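Local coordinates for protein nucleoside-diphosphate-sugar pyrophosphorylase (Vibrio cholerae, PDB 4EVW) that probably transfers a nucleoside monophosphate from a nucleoside triphosphate to a sugar phosphate, forming an activated nucleotide sugar and pyrophosphate, as in related pyrophosphorylases, at residues 142-147 and 168-173; 160-165 and 205-210; 153-158 and 219-224. The protein carries 1 engineered substitution. All blocks are in the same frame, centred on the assembly; numbering follows the deposited sequence.

Contact 1 of 3, residues 142-147 and 168-173; sequences DNWSFA and DLCSTG
F146 and C170 face each other as a non-hydrogen-bonded antiparallel pair, F146 CA 4.6 Å from C170 CA, with one backbone bond on either side. S171 N donates to S145 O at 2.8 Å, and A147 N bonds to L169 O at 3.0 Å. W144, two residues before F146, sets its indole against C170. Its CB rests against C170 CB at 3.7 Å, and CG meets the same methylene. A first torsion of -52° sets CG beside the backbone N, which brings the five-membered ring alongside the cysteine, CD1 lying 3.8 Å from C170 SG. Farther along the indole, CE3 comes within 4.1 Å of S171 O, while NE1 turns back to bond G140 O. F137 meets the indole edge-to-face. The cysteine sulfur is shared by two aromatic rings: it stands obliquely to the indole and, from another direction, to F146, whose CE2 approaches C170 SG to 3.5 Å. W144 CB in turn lies over one face of the F146 ring, near its rim. On the other side of the paired backbones, S145 OG sits 3.3 Å from S171 CB and bonds the hydroxyl of Y175. S171 OG, turned away from its own N (chi1 173°), reaches forward to accept from G173 N, an ST turn at the corner where the chain passes into strand 174-177. The short pairing joins strand 146-149 to the edge of strand 169-172, whose C170 and T172 bond backbone to backbone with strand 132-138. Chemically the contact is divided: sulfur, methylenes and aromatic rings make up the apolar half, while the buried carbonyls S145 O and L169 O are satisfied by main-chain N-H groups.

Contact 2 of 3, residues 160-165 and 205-210; sequences TAEKNP and IAPLYN
The extended backbone at T160 passes the segment 205-207 that runs into helix 208-214, T160 CA standing 5.8 Å from P207 CA. N210 reaches back from the helix and grips T160 twice with its amide: OD1 accepts from T160 N at 3.0 Å, and ND2 donates to T160 O at 2.9 Å. The second bond is almost straight (173°) and T160 O lies in the amide plane of N210, although ND2 stands above the plane of the T160 carbonyl. Both bonds together fix the rotation of the amide. With chi1 at 61°, the threonine hydroxyl projects between its own N and carbonyl carbon and donates to A206 O at 2.6 Å. That carbonyl also takes Y209 N, the two donors arriving from opposite faces of its plane, so a buried oxygen is held twice. T160 CG2 packs on Y209 CB at 4.0 Å. E162, its chain bent at chi2, brings OE1 to 3.5 Å from A206 CB; a water donates to OE1 and accepts from A206 N, bridging the two segments. Around this junction, A161 continues the backbone bonding of strand 157-161 to F146. A206 and Y209 lie on Y175 of strand 174-177, P207 touches Y190 of helix 180-191, and L208 reaches both that helix and A88 of helix 87-100.

Contact 3 of 3, residues 153-158 and 219-224; sequences GSTKVI and IHYHLI
T155 OG1, placed between its own N and carbonyl carbon by a chi1 of 51°, meets H220 ND1 at 2.6 Å in a hydrogen bond that comes in at the edge of the imidazole; either atom could be the donor. K156 CA covers one face of that imidazole. Beside it V157 N bonds to I219 O at 2.8 Å, and on the far side of the K156–H220 bridge Y221 N bonds to T155 O, also at 2.8 Å. K156 and H220 thus form a non-hydrogen-bonded antiparallel pair, but it is a single bridge, and the touching parts run 112° apart. A water next to the V157–I219 bond accepts from I219 N and K156 NZ and lies close to V157 O. T155 CA lies over one face of the Y221 ring, 4.1 Å from its centroid, while V157 CG2 touches Y221 CB at 3.7 Å and lies near the ring plane. S154 OG accepts from K156 N in an ST turn just before the bridge residue. N218 OD1 receives K156 NZ and, weakly, H220 NE2. Strand 219-223 runs parallel to strand 132-138, with which it pairs, and V157 and I219 both pack on I213 of helix 208-214.

How the contacts relate
Followed from the N terminus, contact 1 closes the first loop when 168-173 returns to 142-147 after the hairpin of strands 146-149 and 157-161. Contacts 2 and 3 both start inside that loop and end beyond it, so each crosses contact 1. Contact 3, from 153-158 to 219-224, encloses contact 2, from 160-165 to 205-210. The hairpin is thus tied to three parts of the fold: strand 169-172, the segment running into helix 208-214, and strand 219-223. Contacts 1 and 2 meet through the hairpin's paired strands, L169 packs on Y221 between 1 and 3, and Y209 packs on I219 between 2 and 3.

Contact 1 of 3, residues 142-147 and 168-173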
# COMPACT_ATOMS: atom_id res chain seq x y z
N ASP A 142 -16.51 2.01 10.03
CA ASP A 142 -15.49 1.36 10.85
C ASP A 142 -14.56 0.41 10.11
O ASP A 142 -13.63 -0.13 10.71
CB ASP A 142 -16.15 0.60 11.99
CG ASP A 142 -16.79 1.52 13.00
OD1 ASP A 142 -16.44 2.72 13.01
OD2 ASP A 142 -17.62 1.04 13.80
N ASN A 143 -14.80 0.20 8.82
CA ASN A 143 -13.98 -0.74 8.07
C ASN A 143 -12.76 -0.12 7.39
O ASN A 143 -12.60 -0.21 6.18
CB ASN A 143 -14.84 -1.47 7.05
CG ASN A 143 -14.11 -2.63 6.42
OD1 ASN A 143 -13.11 -3.12 6.96
ND2 ASN A 143 -14.60 -3.09 5.28
N TRP A 144 -11.90 0.49 8.20
CA TRP A 144 -10.69 1.11 7.70
C TRP A 144 -9.60 0.89 8.73
O TRP A 144 -9.86 0.38 9.82
CB TRP A 144 -10.86 2.63 7.55
CG TRP A 144 -12.04 3.08 6.77
CD1 TRP A 144 -13.27 3.43 7.27
CD2 TRP A 144 -12.11 3.26 5.36
NE1 TRP A 144 -14.10 3.82 6.24
CE2 TRP A 144 -13.41 3.73 5.06
CE3 TRP A 144 -11.20 3.08 4.31
CZ2 TRP A 144 -13.82 4.01 3.75
CZ3 TRP A 144 -11.60 3.37 3.01
CH2 TRP A 144 -12.91 3.83 2.75
N SER A 145 -8.38 1.27 8.38
CA SER A 145 -7.29 1.22 9.34
C SER A 145 -7.28 2.68 9.77
O SER A 145 -7.43 3.58 8.94
CB SER A 145 -5.96 0.81 8.70
OG SER A 145 -5.97 0.99 7.30
N PHE A 146 -7.13 2.91 11.07
CA PHE A 146 -7.16 4.25 11.62
C PHE A 146 -5.84 4.72 12.21
O PHE A 146 -5.04 3.91 12.67
CB PHE A 146 -8.21 4.32 12.73
CG PHE A 146 -9.60 3.99 12.28
CD1 PHE A 146 -10.04 2.67 12.19
CD2 PHE A 146 -10.47 5.01 11.92
CE1 PHE A 146 -11.34 2.38 11.76
CE2 PHE A 146 -11.76 4.74 11.48
CZ PHE A 146 -12.19 3.42 11.40
N ALA A 147 -5.62 6.03 12.18
CA ALA A 147 -4.43 6.62 12.78
C ALA A 147 -4.96 7.60 13.82
O ALA A 147 -5.83 8.41 13.53
CB ALA A 147 -3.60 7.35 11.73
N ASP A 168 -11.10 9.24 13.65
CA ASP A 168 -11.85 9.33 12.40
C ASP A 168 -10.92 9.68 11.24
O ASP A 168 -11.36 10.19 10.21
CB ASP A 168 -13.03 10.32 12.50
CG ASP A 168 -12.62 11.70 12.92
OD1 ASP A 168 -11.44 11.88 13.29
OD2 ASP A 168 -13.48 12.60 12.90
N LEU A 169 -9.63 9.39 11.42
CA LEU A 169 -8.64 9.60 10.36
C LEU A 169 -8.37 8.20 9.81
O LEU A 169 -7.72 7.38 10.46
CB LEU A 169 -7.34 10.18 10.93
CG LEU A 169 -7.47 11.54 11.62
CD1 LEU A 169 -6.13 11.97 12.18
CD2 LEU A 169 -7.97 12.57 10.61
N CYS A 170 -8.89 7.93 8.61
CA CYS A 170 -8.75 6.62 7.99
C CYS A 170 -7.68 6.56 6.91
O CYS A 170 -7.55 7.47 6.10
CB CYS A 170 -10.09 6.21 7.38
SG CYS A 170 -11.48 6.52 8.49
N SER A 171 -6.94 5.45 6.90
CA SER A 171 -5.87 5.27 5.92
C SER A 171 -6.37 5.15 4.49
O SER A 171 -7.37 4.48 4.21
CB SER A 171 -5.04 4.03 6.26
OG SER A 171 -4.11 3.76 5.22
N THR A 172 -5.67 5.81 3.58
CA THR A 172 -6.00 5.75 2.16
C THR A 172 -5.32 4.52 1.58
O THR A 172 -5.56 4.14 0.44
CB THR A 172 -5.45 6.97 1.40
OG1 THR A 172 -4.01 6.95 1.48
CG2 THR A 172 -5.97 8.27 2.00
N GLY A 173 -4.46 3.89 2.37
CA GLY A 173 -3.75 2.72 1.89
C GLY A 173 -2.33 3.07 1.48
O GLY A 173 -1.59 2.22 0.97

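Contact 2 of 3, residues 160-165 and 205-210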
# COMPACT_ATOMS: atom_id res chain seq x y z
N THR A 160 -2.11 3.31 15.81
CA THR A 160 -2.85 2.91 14.62
C THR A 160 -3.59 1.63 14.99
O THR A 160 -3.18 0.90 15.89
CB THR A 160 -1.95 2.61 13.38
OG1 THR A 160 -1.06 1.53 13.69
CG2 THR A 160 -1.16 3.85 12.97
N ALA A 161 -4.69 1.37 14.29
CA ALA A 161 -5.50 0.17 14.52
C ALA A 161 -6.08 -0.22 13.17
O ALA A 161 -6.42 0.65 12.36
CB ALA A 161 -6.63 0.47 15.50
N GLU A 162 -6.18 -1.52 12.90
CA GLU A 162 -6.72 -1.94 11.61
C GLU A 162 -8.24 -2.05 11.58
O GLU A 162 -8.84 -1.85 10.53
CB GLU A 162 -6.10 -3.27 11.17
CG GLU A 162 -6.49 -3.71 9.76
CD GLU A 162 -5.84 -2.89 8.65
OE1 GLU A 162 -4.82 -2.22 8.93
OE2 GLU A 162 -6.33 -2.93 7.50
N LYS A 163 -8.88 -2.36 12.70
CA LYS A 163 -10.34 -2.46 12.67
C LYS A 163 -10.99 -1.66 13.78
O LYS A 163 -12.19 -1.38 13.74
CB LYS A 163 -10.79 -3.92 12.78
CG LYS A 163 -10.07 -4.87 11.83
CD LYS A 163 -10.88 -5.21 10.59
CE LYS A 163 -10.10 -6.17 9.71
NZ LYS A 163 -10.34 -5.92 8.27
N ASN A 164 -10.20 -1.29 14.78
CA ASN A 164 -10.72 -0.52 15.88
C ASN A 164 -10.70 0.96 15.51
O ASN A 164 -9.66 1.50 15.15
CB ASN A 164 -9.89 -0.78 17.13
CG ASN A 164 -10.47 -0.14 18.36
OD1 ASN A 164 -11.68 0.12 18.42
ND2 ASN A 164 -9.63 0.10 19.35
N PRO A 165 -11.88 1.62 15.55
CA PRO A 165 -12.03 3.05 15.22
C PRO A 165 -11.53 3.96 16.32
O PRO A 165 -12.31 4.66 16.96
CB PRO A 165 -13.53 3.21 15.04
CG PRO A 165 -13.99 1.87 14.64
CD PRO A 165 -13.19 0.96 15.54
N ILE A 205 -0.40 -3.69 7.11
CA ILE A 205 0.66 -2.69 7.25
C ILE A 205 0.46 -1.67 8.38
O ILE A 205 1.39 -1.39 9.13
CB ILE A 205 0.84 -1.87 5.94
CG1 ILE A 205 1.11 -2.81 4.76
CG2 ILE A 205 1.99 -0.86 6.12
CD1 ILE A 205 2.55 -3.19 4.57
N ALA A 206 -0.74 -1.10 8.49
CA ALA A 206 -1.00 -0.08 9.50
C ALA A 206 -0.52 -0.42 10.92
O ALA A 206 0.09 0.42 11.58
CB ALA A 206 -2.50 0.29 9.51
N PRO A 207 -0.80 -1.63 11.40
CA PRO A 207 -0.36 -2.01 12.75
C PRO A 207 1.16 -1.90 12.97
O PRO A 207 1.62 -1.71 14.09
CB PRO A 207 -0.84 -3.46 12.88
CG PRO A 207 -2.07 -3.48 12.05
CD PRO A 207 -1.68 -2.67 10.83
N LEU A 208 1.93 -2.03 11.89
CA LEU A 208 3.38 -1.97 12.00
C LEU A 208 3.86 -0.65 12.58
O LEU A 208 4.90 -0.61 13.25
CB LEU A 208 4.05 -2.20 10.63
CG LEU A 208 3.79 -3.57 10.01
CD1 LEU A 208 4.68 -3.77 8.78
CD2 LEU A 208 4.06 -4.65 11.04
N TYR A 209 3.13 0.43 12.35
CA TYR A 209 3.55 1.71 12.88
C TYR A 209 3.59 1.74 14.41
O TYR A 209 4.36 2.50 15.00
CB TYR A 209 2.65 2.82 12.34
CG TYR A 209 2.96 3.17 10.90
CD1 TYR A 209 4.03 4.01 10.58
CD2 TYR A 209 2.18 2.67 9.86
CE1 TYR A 209 4.30 4.34 9.26
CE2 TYR A 209 2.45 2.99 8.54
CZ TYR A 209 3.50 3.83 8.24
OH TYR A 209 3.74 4.17 6.93
N ASN A 210 2.79 0.91 15.06
CA ASN A 210 2.80 0.89 16.53
C ASN A 210 4.16 0.45 17.05
O ASN A 210 4.61 0.92 18.09
CB ASN A 210 1.69 -0.01 17.07
CG ASN A 210 0.32 0.57 16.83
OD1 ASN A 210 0.09 1.75 17.07
ND2 ASN A 210 -0.60 -0.26 16.36
O HOH W 1 -3.15 -1.52 6.91

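Contact 3 of 3, residues 153-158 and 219-224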
# COMPACT_ATOMS: atom_id res chain seq x y z
N GLY A 153 -3.39 20.56 15.79
CA GLY A 153 -2.23 21.34 15.40
C GLY A 153 -0.96 20.54 15.22
O GLY A 153 0.06 21.09 14.80
N SER A 154 -1.00 19.26 15.55
CA SER A 154 0.16 18.39 15.39
C SER A 154 -0.26 17.27 14.45
O SER A 154 -1.39 16.80 14.51
CB SER A 154 0.58 17.78 16.73
OG SER A 154 1.54 16.75 16.55
N THR A 155 0.65 16.84 13.59
CA THR A 155 0.33 15.75 12.68
C THR A 155 0.94 14.46 13.19
O THR A 155 0.99 13.46 12.47
CB THR A 155 0.84 16.03 11.25
OG1 THR A 155 2.23 16.39 11.30
CG2 THR A 155 0.05 17.16 10.61
N LYS A 156 1.40 14.48 14.43
CA LYS A 156 2.02 13.31 15.03
C LYS A 156 0.98 12.22 15.27
O LYS A 156 -0.16 12.51 15.63
CB LYS A 156 2.70 13.69 16.34
CG LYS A 156 3.96 12.91 16.65
CD LYS A 156 4.67 13.47 17.88
CE LYS A 156 5.57 12.43 18.53
NZ LYS A 156 6.57 11.86 17.59
N VAL A 157 1.36 10.96 15.04
CA VAL A 157 0.46 9.82 15.25
C VAL A 157 0.95 9.05 16.47
O VAL A 157 2.13 8.74 16.59
CB VAL A 157 0.45 8.89 14.02
CG1 VAL A 157 -0.40 7.65 14.30
CG2 VAL A 157 -0.11 9.63 12.81
N ILE A 158 0.03 8.73 17.38
CA ILE A 158 0.41 8.00 18.59
C ILE A 158 -0.03 6.55 18.57
O ILE A 158 0.41 5.77 19.39
CB ILE A 158 -0.17 8.67 19.86
CG1 ILE A 158 -1.69 8.78 19.75
CG2 ILE A 158 0.47 10.03 20.07
CD1 ILE A 158 -2.36 9.33 21.01
N ILE A 219 6.48 9.41 13.80
CA ILE A 219 5.46 9.05 12.81
C ILE A 219 4.34 10.08 12.72
O ILE A 219 3.78 10.50 13.72
CB ILE A 219 4.85 7.67 13.14
CG1 ILE A 219 5.96 6.62 13.26
CG2 ILE A 219 3.83 7.28 12.08
CD1 ILE A 219 6.83 6.46 12.01
N HIS A 220 4.02 10.49 11.49
CA HIS A 220 2.98 11.49 11.28
C HIS A 220 1.89 11.02 10.34
O HIS A 220 1.94 9.92 9.80
CB HIS A 220 3.59 12.77 10.70
CG HIS A 220 4.42 13.54 11.68
ND1 HIS A 220 4.05 14.78 12.15
CD2 HIS A 220 5.58 13.23 12.30
CE1 HIS A 220 4.95 15.21 13.02
NE2 HIS A 220 5.89 14.29 13.12
N TYR A 221 0.88 11.86 10.17
CA TYR A 221 -0.17 11.56 9.21
C TYR A 221 -0.21 12.73 8.27
O TYR A 221 0.34 13.80 8.57
CB TYR A 221 -1.55 11.37 9.88
CG TYR A 221 -2.19 12.61 10.49
CD1 TYR A 221 -2.85 13.55 9.70
CD2 TYR A 221 -2.17 12.81 11.87
CE1 TYR A 221 -3.49 14.66 10.28
CE2 TYR A 221 -2.80 13.91 12.46
CZ TYR A 221 -3.46 14.83 11.65
OH TYR A 221 -4.09 15.91 12.24
N HIS A 222 -0.80 12.52 7.11
CA HIS A 222 -0.97 13.58 6.14
C HIS A 222 -2.40 13.47 5.67
O HIS A 222 -2.79 12.48 5.05
CB HIS A 222 -0.04 13.45 4.95
CG HIS A 222 -0.23 14.54 3.95
ND1 HIS A 222 -0.67 14.31 2.66
CD2 HIS A 222 -0.11 15.88 4.07
CE1 HIS A 222 -0.82 15.46 2.04
NE2 HIS A 222 -0.49 16.43 2.87
N LEU A 223 -3.19 14.49 5.98
CA LEU A 223 -4.60 14.52 5.63
C LEU A 223 -4.89 15.00 4.22
O LEU A 223 -4.43 16.07 3.82
CB LEU A 223 -5.34 15.41 6.63
CG LEU A 223 -6.84 15.60 6.39
CD1 LEU A 223 -7.56 14.28 6.62
CD2 LEU A 223 -7.38 16.67 7.33
N ILE A 224 -5.64 14.21 3.46
CA ILE A 224 -6.01 14.63 2.11
C ILE A 224 -7.53 14.71 2.07
O ILE A 224 -8.21 14.19 2.96
CB ILE A 224 -5.51 13.67 1.00
CG1 ILE A 224 -6.21 12.31 1.11
CG2 ILE A 224 -4.00 13.52 1.07
CD1 ILE A 224 -5.95 11.41 -0.09
O HOH W 2 5.03 9.27 16.36